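Local structure of putative oxidoreductase (Yersinia pestis, 3KUX) at residues L145-R159 and V232-T246. The protein is a putative oxidoreductase of unknown substrate that probably binds a nicotinamide cofactor in its Rossmann-fold domain. Residues are numbered along the deposited sequence; the frame is centred on the assembly and turned at random.
Sequences LGNVVYFESHFDRYR and VLAAAETARYIVHGT
Arg240 lays its guanidinium over one face of the Phe155 ring, a cation-pi stack with CZ of Arg240 4.2 Å from the ring centroid. A bend at chi2 (76°) brings the chain back to strand 148-156, although its CB starts away from it. Arginine suits the place, a flat cation that can stack on a ring while its N-H groups donate: NH1 of Arg240 gives to OG of Ser153 at 2.6 Å, and more weakly to O of His154. CE1 of Tyr241 lies above the opposite face, near its rim. Strands 148-156 and 241-245 are antiparallel neighbours in the large mixed sheet of the C-terminal alpha/beta domain, and a classic beta bulge sets Val149 and Tyr150 both opposite His244. CD1 of Phe151 meets CG2 of Val243 at 3.7 Å, the methyl at the ring's edge, an apolar pairing suited to two buried residues. From Tyr150, whose OH donates to OE2 of Glu152, a polar chain runs along the strand. His154 NE2 donates to the anti lone pair of Glu152 OE1, and ND1 to OD2 of Asp156. Thr238 OG1 donates to that OD2 at 2.6 Å, from the same face of the carboxylate plane as ND1 but on the anti rather than the syn side.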
# COMPACT_ATOMS: atom_id res chain seq x y z
N LEU A 145 22.93 -12.41 0.04
CA LEU A 145 22.16 -13.67 0.10
C LEU A 145 22.42 -14.56 -1.11
O LEU A 145 22.01 -15.72 -1.14
CB LEU A 145 20.66 -13.41 0.22
CG LEU A 145 20.19 -12.55 1.40
CD1 LEU A 145 18.69 -12.31 1.34
CD2 LEU A 145 20.60 -13.18 2.73
N GLY A 146 23.09 -14.00 -2.12
CA GLY A 146 23.35 -14.72 -3.37
C GLY A 146 22.15 -14.64 -4.29
O GLY A 146 21.44 -13.63 -4.30
N ASN A 147 21.92 -15.69 -5.06
CA ASN A 147 20.70 -15.80 -5.85
C ASN A 147 19.52 -16.17 -4.95
O ASN A 147 19.52 -17.23 -4.32
CB ASN A 147 20.86 -16.83 -6.96
CG ASN A 147 22.11 -16.60 -7.79
OD1 ASN A 147 22.99 -17.46 -7.87
ND2 ASN A 147 22.20 -15.42 -8.40
N VAL A 148 18.53 -15.29 -4.89
CA VAL A 148 17.33 -15.53 -4.08
C VAL A 148 16.44 -16.60 -4.73
O VAL A 148 16.14 -16.51 -5.92
CB VAL A 148 16.53 -14.24 -3.90
CG1 VAL A 148 15.21 -14.51 -3.21
CG2 VAL A 148 17.35 -13.22 -3.13
N VAL A 149 16.03 -17.59 -3.94
CA VAL A 149 15.19 -18.67 -4.46
C VAL A 149 13.84 -18.78 -3.74
O VAL A 149 12.97 -19.51 -4.19
CB VAL A 149 15.88 -20.05 -4.38
CG1 VAL A 149 17.19 -20.03 -5.15
CG2 VAL A 149 16.11 -20.46 -2.93
N TYR A 150 13.68 -18.06 -2.64
CA TYR A 150 12.47 -18.18 -1.84
C TYR A 150 12.15 -16.88 -1.13
O TYR A 150 13.03 -16.26 -0.53
CB TYR A 150 12.65 -19.29 -0.80
CG TYR A 150 11.39 -19.65 -0.04
CD1 TYR A 150 10.40 -20.44 -0.63
CD2 TYR A 150 11.18 -19.21 1.26
CE1 TYR A 150 9.24 -20.78 0.07
CE2 TYR A 150 10.03 -19.54 1.96
CZ TYR A 150 9.07 -20.33 1.36
OH TYR A 150 7.92 -20.66 2.04
N PHE A 151 10.88 -16.47 -1.18
CA PHE A 151 10.44 -15.28 -0.47
C PHE A 151 9.10 -15.54 0.22
O PHE A 151 8.10 -15.85 -0.43
CB PHE A 151 10.35 -14.09 -1.42
CG PHE A 151 9.81 -12.83 -0.79
CD1 PHE A 151 10.53 -12.18 0.21
CD2 PHE A 151 8.61 -12.28 -1.21
CE1 PHE A 151 10.04 -11.01 0.78
CE2 PHE A 151 8.11 -11.11 -0.64
CZ PHE A 151 8.83 -10.47 0.36
N GLU A 152 9.08 -15.40 1.54
CA GLU A 152 7.87 -15.63 2.32
C GLU A 152 7.49 -14.39 3.10
O GLU A 152 8.29 -13.83 3.85
CB GLU A 152 8.06 -16.83 3.25
CG GLU A 152 6.80 -17.24 4.01
CD GLU A 152 6.89 -18.64 4.59
OE1 GLU A 152 6.01 -19.01 5.38
OE2 GLU A 152 7.84 -19.37 4.24
N SER A 153 6.24 -13.96 2.93
CA SER A 153 5.77 -12.71 3.50
C SER A 153 4.42 -12.94 4.18
O SER A 153 3.46 -13.36 3.53
CB SER A 153 5.64 -11.66 2.40
OG SER A 153 5.12 -10.44 2.89
N HIS A 154 4.36 -12.69 5.50
CA HIS A 154 3.13 -12.90 6.28
C HIS A 154 2.58 -11.62 6.91
O HIS A 154 3.33 -10.70 7.25
CB HIS A 154 3.38 -13.87 7.44
CG HIS A 154 3.59 -15.29 7.02
ND1 HIS A 154 2.84 -16.33 7.54
CD2 HIS A 154 4.47 -15.86 6.17
CE1 HIS A 154 3.24 -17.47 7.01
NE2 HIS A 154 4.24 -17.21 6.18
N PHE A 155 1.26 -11.58 7.08
CA PHE A 155 0.62 -10.66 8.01
C PHE A 155 -0.32 -11.45 8.92
O PHE A 155 -1.54 -11.33 8.81
CB PHE A 155 -0.16 -9.57 7.29
CG PHE A 155 0.63 -8.32 7.09
CD1 PHE A 155 1.51 -7.87 8.07
CD2 PHE A 155 0.50 -7.57 5.93
CE1 PHE A 155 2.24 -6.71 7.89
CE2 PHE A 155 1.24 -6.42 5.74
CZ PHE A 155 2.11 -5.98 6.72
N ASP A 156 0.26 -12.25 9.81
CA ASP A 156 -0.52 -13.11 10.69
C ASP A 156 -0.93 -12.35 11.94
O ASP A 156 -0.10 -11.68 12.55
CB ASP A 156 0.28 -14.36 11.05
CG ASP A 156 0.70 -15.14 9.83
OD1 ASP A 156 0.05 -14.99 8.78
OD2 ASP A 156 1.68 -15.91 9.92
N ARG A 157 -2.20 -12.45 12.30
CA ARG A 157 -2.71 -11.74 13.46
C ARG A 157 -3.53 -12.64 14.35
O ARG A 157 -3.97 -13.72 13.94
CB ARG A 157 -3.61 -10.59 13.03
CG ARG A 157 -2.96 -9.58 12.14
CD ARG A 157 -4.04 -8.92 11.32
NE ARG A 157 -3.62 -7.64 10.78
CZ ARG A 157 -4.35 -6.93 9.93
NH1 ARG A 157 -5.53 -7.40 9.53
NH2 ARG A 157 -3.90 -5.76 9.48
N TYR A 158 -3.75 -12.19 15.58
CA TYR A 158 -4.66 -12.88 16.47
C TYR A 158 -5.81 -11.98 16.87
O TYR A 158 -5.71 -11.21 17.82
CB TYR A 158 -3.93 -13.36 17.73
CG TYR A 158 -4.78 -14.26 18.59
CD1 TYR A 158 -5.14 -15.53 18.16
CD2 TYR A 158 -5.25 -13.83 19.83
CE1 TYR A 158 -5.93 -16.35 18.94
CE2 TYR A 158 -6.04 -14.64 20.61
CZ TYR A 158 -6.38 -15.91 20.17
OH TYR A 158 -7.16 -16.73 20.94
N ARG A 159 -6.90 -12.08 16.12
CA ARG A 159 -8.17 -11.50 16.57
C ARG A 159 -9.29 -12.51 16.42
O ARG A 159 -9.95 -12.57 15.38
CB ARG A 159 -8.49 -10.19 15.84
CG ARG A 159 -8.38 -10.25 14.34
CD ARG A 159 -7.97 -8.89 13.81
NE ARG A 159 -6.69 -8.49 14.39
CZ ARG A 159 -6.27 -7.23 14.51
NH1 ARG A 159 -7.04 -6.24 14.08
NH2 ARG A 159 -5.09 -6.97 15.05
N VAL A 232 -6.13 -14.53 10.78
CA VAL A 232 -6.59 -13.84 11.99
C VAL A 232 -6.55 -14.74 13.22
O VAL A 232 -6.95 -14.34 14.31
CB VAL A 232 -8.03 -13.30 11.85
CG1 VAL A 232 -8.11 -12.25 10.75
CG2 VAL A 232 -9.02 -14.44 11.58
N LEU A 233 -6.07 -15.97 13.04
CA LEU A 233 -5.92 -16.90 14.15
C LEU A 233 -4.47 -17.36 14.29
O LEU A 233 -4.14 -18.51 14.00
CB LEU A 233 -6.83 -18.10 13.96
CG LEU A 233 -8.31 -17.86 14.24
CD1 LEU A 233 -9.07 -19.17 14.07
CD2 LEU A 233 -8.49 -17.31 15.64
N ALA A 234 -3.62 -16.44 14.72
CA ALA A 234 -2.22 -16.75 14.99
C ALA A 234 -1.80 -16.10 16.30
O ALA A 234 -1.24 -15.01 16.31
CB ALA A 234 -1.36 -16.27 13.85
N ALA A 235 -2.07 -16.78 17.41
CA ALA A 235 -1.73 -16.27 18.73
C ALA A 235 -0.24 -15.95 18.83
O ALA A 235 0.15 -14.90 19.35
CB ALA A 235 -2.13 -17.28 19.80
N ALA A 236 0.59 -16.86 18.32
CA ALA A 236 2.04 -16.67 18.35
C ALA A 236 2.52 -15.81 17.18
O ALA A 236 2.09 -15.99 16.04
CB ALA A 236 2.75 -18.01 18.37
N GLU A 237 3.41 -14.88 17.48
CA GLU A 237 3.98 -14.02 16.46
C GLU A 237 4.80 -14.86 15.48
O GLU A 237 5.62 -15.68 15.90
CB GLU A 237 4.86 -12.96 17.13
CG GLU A 237 5.29 -11.82 16.24
CD GLU A 237 5.42 -10.51 16.99
OE1 GLU A 237 5.61 -10.54 18.23
OE2 GLU A 237 5.34 -9.44 16.33
N THR A 238 4.57 -14.68 14.19
CA THR A 238 5.37 -15.35 13.17
C THR A 238 6.15 -14.34 12.34
O THR A 238 5.85 -13.15 12.38
CB THR A 238 4.51 -16.15 12.21
OG1 THR A 238 3.61 -15.27 11.54
CG2 THR A 238 3.73 -17.22 12.95
N ALA A 239 7.13 -14.82 11.58
CA ALA A 239 8.03 -13.95 10.83
C ALA A 239 7.27 -13.08 9.84
O ALA A 239 6.29 -13.53 9.25
CB ALA A 239 9.07 -14.77 10.10
N ARG A 240 7.73 -11.85 9.66
CA ARG A 240 7.18 -10.97 8.64
C ARG A 240 7.73 -11.42 7.29
O ARG A 240 6.97 -11.72 6.36
CB ARG A 240 7.54 -9.51 8.92
CG ARG A 240 7.25 -8.53 7.78
CD ARG A 240 5.76 -8.20 7.65
NE ARG A 240 5.49 -7.47 6.41
CZ ARG A 240 5.11 -8.04 5.27
NH1 ARG A 240 4.92 -9.35 5.19
NH2 ARG A 240 4.91 -7.29 4.19
N TYR A 241 9.05 -11.50 7.20
CA TYR A 241 9.73 -11.98 6.00
C TYR A 241 10.63 -13.17 6.32
O TYR A 241 11.31 -13.20 7.35
CB TYR A 241 10.62 -10.90 5.39
CG TYR A 241 9.92 -9.71 4.79
CD1 TYR A 241 8.73 -9.84 4.09
CD2 TYR A 241 10.49 -8.44 4.88
CE1 TYR A 241 8.10 -8.74 3.53
CE2 TYR A 241 9.87 -7.33 4.33
CZ TYR A 241 8.68 -7.49 3.65
OH TYR A 241 8.08 -6.39 3.11
N ILE A 242 10.67 -14.13 5.40
CA ILE A 242 11.65 -15.20 5.41
C ILE A 242 12.21 -15.29 3.99
O ILE A 242 11.48 -15.55 3.04
CB ILE A 242 11.02 -16.55 5.78
CG1 ILE A 242 10.58 -16.54 7.25
CG2 ILE A 242 11.99 -17.69 5.51
CD1 ILE A 242 9.70 -17.70 7.62
N VAL A 243 13.51 -15.05 3.84
CA VAL A 243 14.11 -14.99 2.52
C VAL A 243 15.33 -15.90 2.43
O VAL A 243 16.28 -15.74 3.19
CB VAL A 243 14.53 -13.55 2.17
CG1 VAL A 243 14.94 -13.45 0.72
CG2 VAL A 243 13.40 -12.58 2.48
N HIS A 244 15.31 -16.85 1.49
CA HIS A 244 16.43 -17.76 1.32
C HIS A 244 17.16 -17.52 0.00
O HIS A 244 16.54 -17.44 -1.06
CB HIS A 244 15.98 -19.22 1.40
CG HIS A 244 15.40 -19.61 2.72
ND1 HIS A 244 16.04 -19.36 3.92
CD2 HIS A 244 14.25 -20.25 3.04
CE1 HIS A 244 15.30 -19.81 4.91
NE2 HIS A 244 14.21 -20.36 4.41
N GLY A 245 18.48 -17.41 0.08
CA GLY A 245 19.31 -17.30 -1.11
C GLY A 245 20.26 -18.47 -1.17
O GLY A 245 20.29 -19.29 -0.25
N THR A 246 21.05 -18.55 -2.24
CA THR A 246 22.04 -19.62 -2.36
C THR A 246 23.21 -19.43 -1.40
O THR A 246 24.02 -20.34 -1.23
CB THR A 246 22.60 -19.70 -3.80
OG1 THR A 246 23.09 -18.42 -4.20
CG2 THR A 246 21.52 -20.16 -4.76
O HOH W 1 3.14 -12.67 10.57